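Local coordinates for protein 6-phospho-alpha-glucosidase (Merdibacter massiliensis, PDB 6VC6) that probably hydrolyses 6-phospho-alpha-glucosides to release glucose 6-phosphate, using bound NAD and a manganese ion as GH4 glycosidases do, at residues A[220-223]-A[224-228]. Numbering follows the deposited sequence.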
ATOM      1  N   ILE A 220      16.786 -20.133   2.659  1.00 46.64           N
ATOM      2  CA  ILE A 220      15.706 -19.421   3.341  1.00 44.12           C
ATOM      3  C   ILE A 220      14.611 -20.393   3.765  1.00 44.89           C
ATOM      4  O   ILE A 220      14.118 -20.346   4.898  1.00 41.77           O
ATOM      5  CB  ILE A 220      15.151 -18.302   2.441  1.00 45.75           C
ATOM      6  CG1 ILE A 220      16.155 -17.152   2.335  1.00 44.00           C
ATOM      7  CG2 ILE A 220      13.821 -17.793   2.974  1.00 42.94           C
ATOM      8  CD1 ILE A 220      15.873 -16.207   1.188  1.00 42.40           C
ATOM      9  N   LYS A 221      14.217 -21.294   2.860  1.00 39.46           N
ATOM     10  CA  LYS A 221      13.188 -22.273   3.197  1.00 47.75           C
ATOM     11  C   LYS A 221      13.653 -23.227   4.288  1.00 53.07           C
ATOM     12  O   LYS A 221      12.828 -23.735   5.056  1.00 49.62           O
ATOM     13  CB  LYS A 221      12.779 -23.066   1.956  1.00 50.85           C
ATOM     14  CG  LYS A 221      12.625 -22.240   0.694  1.00 51.86           C
ATOM     15  CD  LYS A 221      12.427 -23.139  -0.514  1.00 49.37           C
ATOM     16  CE  LYS A 221      12.422 -22.341  -1.804  1.00 50.57           C
ATOM     17  NZ  LYS A 221      12.360 -23.214  -3.007  1.00 62.87           N
ATOM     18  N   LYS A 222      14.960 -23.485   4.372  1.00 45.29           N
ATOM     19  CA  LYS A 222      15.466 -24.420   5.371  1.00 48.67           C
ATOM     20  C   LYS A 222      15.310 -23.858   6.779  1.00 48.68           C
ATOM     21  O   LYS A 222      14.843 -24.556   7.687  1.00 51.50           O
ATOM     22  CB  LYS A 222      16.930 -24.755   5.082  1.00 56.10           C
ATOM     23  CG  LYS A 222      17.492 -25.855   5.967  1.00 60.23           C
ATOM     24  CD  LYS A 222      18.783 -25.422   6.642  1.00 68.57           C
ATOM     25  CE  LYS A 222      19.937 -25.382   5.655  1.00 69.77           C
ATOM     26  NZ  LYS A 222      21.256 -25.413   6.345  1.00 79.18           N
ATOM     27  N   ILE A 223      15.696 -22.596   6.979  1.00 43.69           N
ATOM     28  CA  ILE A 223      15.581 -21.993   8.303  1.00 51.99           C
ATOM     29  C   ILE A 223      14.118 -21.764   8.668  1.00 52.15           C
ATOM     30  O   ILE A 223      13.738 -21.877   9.841  1.00 51.34           O
ATOM     31  CB  ILE A 223      16.403 -20.690   8.367  1.00 44.13           C
ATOM     32  CG1 ILE A 223      17.898 -21.004   8.297  1.00 52.90           C
ATOM     33  CG2 ILE A 223      16.111 -19.920   9.643  1.00 41.21           C
ATOM     34  CD1 ILE A 223      18.611 -20.332   7.154  1.00 53.56           C
ATOM     35  N   ILE A 224      13.271 -21.462   7.681  1.00 49.91           N
ATOM     36  CA  ILE A 224      11.847 -21.269   7.951  1.00 51.34           C
ATOM     37  C   ILE A 224      11.222 -22.557   8.473  1.00 47.32           C
ATOM     38  O   ILE A 224      10.404 -22.537   9.402  1.00 46.79           O
ATOM     39  CB  ILE A 224      11.126 -20.760   6.688  1.00 46.00           C
ATOM     40  CG1 ILE A 224      11.438 -19.284   6.455  1.00 47.80           C
ATOM     41  CG2 ILE A 224       9.622 -20.962   6.804  1.00 42.00           C
ATOM     42  CD1 ILE A 224      10.731 -18.686   5.260  1.00 48.31           C
ATOM     43  N   LYS A 225      11.607 -23.697   7.894  1.00 46.33           N
ATOM     44  CA  LYS A 225      11.029 -24.970   8.313  1.00 57.59           C
ATOM     45  C   LYS A 225      11.403 -25.319   9.749  1.00 55.23           C
ATOM     46  O   LYS A 225      10.612 -25.948  10.459  1.00 55.56           O
ATOM     47  CB  LYS A 225      11.475 -26.084   7.363  1.00 51.31           C
ATOM     48  CG  LYS A 225      10.794 -27.422   7.606  1.00 56.03           C
ATOM     49  CD  LYS A 225      11.572 -28.563   6.968  1.00 60.34           C
ATOM     50  CE  LYS A 225      10.686 -29.775   6.732  1.00 73.35           C
ATOM     51  NZ  LYS A 225      11.302 -30.738   5.778  1.00 74.29           N
ATOM     52  N   GLU A 226      12.591 -24.914  10.199  1.00 55.07           N
ATOM     53  CA  GLU A 226      13.076 -25.292  11.520  1.00 57.56           C
ATOM     54  C   GLU A 226      12.871 -24.219  12.581  1.00 56.79           C
ATOM     55  O   GLU A 226      12.706 -24.557  13.758  1.00 56.71           O
ATOM     56  CB  GLU A 226      14.566 -25.654  11.457  1.00 61.39           C
ATOM     57  CG  GLU A 226      15.464 -24.556  10.910  1.00 65.22           C
ATOM     58  CD  GLU A 226      16.867 -25.049  10.608  1.00 74.93           C
ATOM     59  OE1 GLU A 226      17.059 -26.280  10.517  1.00 78.22           O
ATOM     60  OE2 GLU A 226      17.778 -24.207  10.460  1.00 77.83           O
ATOM     61  N   LYS A 227      12.871 -22.939  12.204  1.00 52.98           N
ATOM     62  CA  LYS A 227      12.729 -21.862  13.173  1.00 51.87           C
ATOM     63  C   LYS A 227      11.464 -21.034  12.994  1.00 52.61           C
ATOM     64  O   LYS A 227      10.935 -20.527  13.990  1.00 56.48           O
ATOM     65  CB  LYS A 227      13.956 -20.934  13.117  1.00 61.20           C
ATOM     66  CG  LYS A 227      13.871 -19.687  13.988  1.00 73.78           C
ATOM     67  CD  LYS A 227      15.192 -18.934  14.013  1.00 69.06           C
ATOM     68  CE  LYS A 227      15.161 -17.731  13.085  1.00 64.03           C
ATOM     69  NZ  LYS A 227      16.421 -17.602  12.301  1.00 66.79           N
ATOM     70  N   GLY A 228      10.934 -20.924  11.785  1.00 49.36           N
ATOM     71  CA  GLY A 228       9.769 -20.102  11.536  1.00 48.53           C
ATOM     72  C   GLY A 228      10.122 -18.833  10.791  1.00 45.37           C
ATOM     73  O   GLY A 228      11.231 -18.650  10.280  1.00 46.70           O
TER
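Ile220 and Ile224 lie side by side one turn apart on helix 217-227, with Ile220 CG2 3.9 Å from Ile224 CD1. The backbone joins the same pair, Ile224 N donating to Ile220 O over 3.1 Å with an N-H...O angle of 157°. Ile220 rests on Val180 and Ile224 on Leu183, both of helix 172-184, while Met252 of helix 248-254 also touches Ile224. Lys221 accepts from Lys225 N at its carbonyl O, and its extended side chain reaches back to give NZ to the carbonyls of Pro256 and Asp257. Lys222 O takes a weak hydrogen bond from Glu226 N at 3.4 Å. Glu226 CG sits between its own backbone N and carbonyl carbon (chi1 57°), which folds the side chain back over the preceding turn and sets CG 3.3 Å from Lys222 O. The carboxylate passes Ile223, OE2 lying 3.9 Å from Ile223 CG1; Lys222 NZ forms its salt bridge with Glu219 instead. Ile223 O receives the short bond from Lys227 N, 2.7 Å, plus a weak one from Glu226 N. Lys227 runs beside Ile223 and, bent in its outer half, sets NZ 3.5 Å from Ile223 CG2. Gly228 is the first residue to leave helical backbone angles, with positive phi (107°), its N bonded weakly to Ile224 O. The chemistry is that of an amphipathic helical segment: Ile220 and Ile224 are buried against helix 172-184, and the partly exposed Ile223 also touches Leu183; Lys222, Lys225 and Glu226 lie on the exposed side, where the opposite charges of Lys222 NZ and Glu226 OE2, 5.5 Å apart and not in contact, probably attract only weakly.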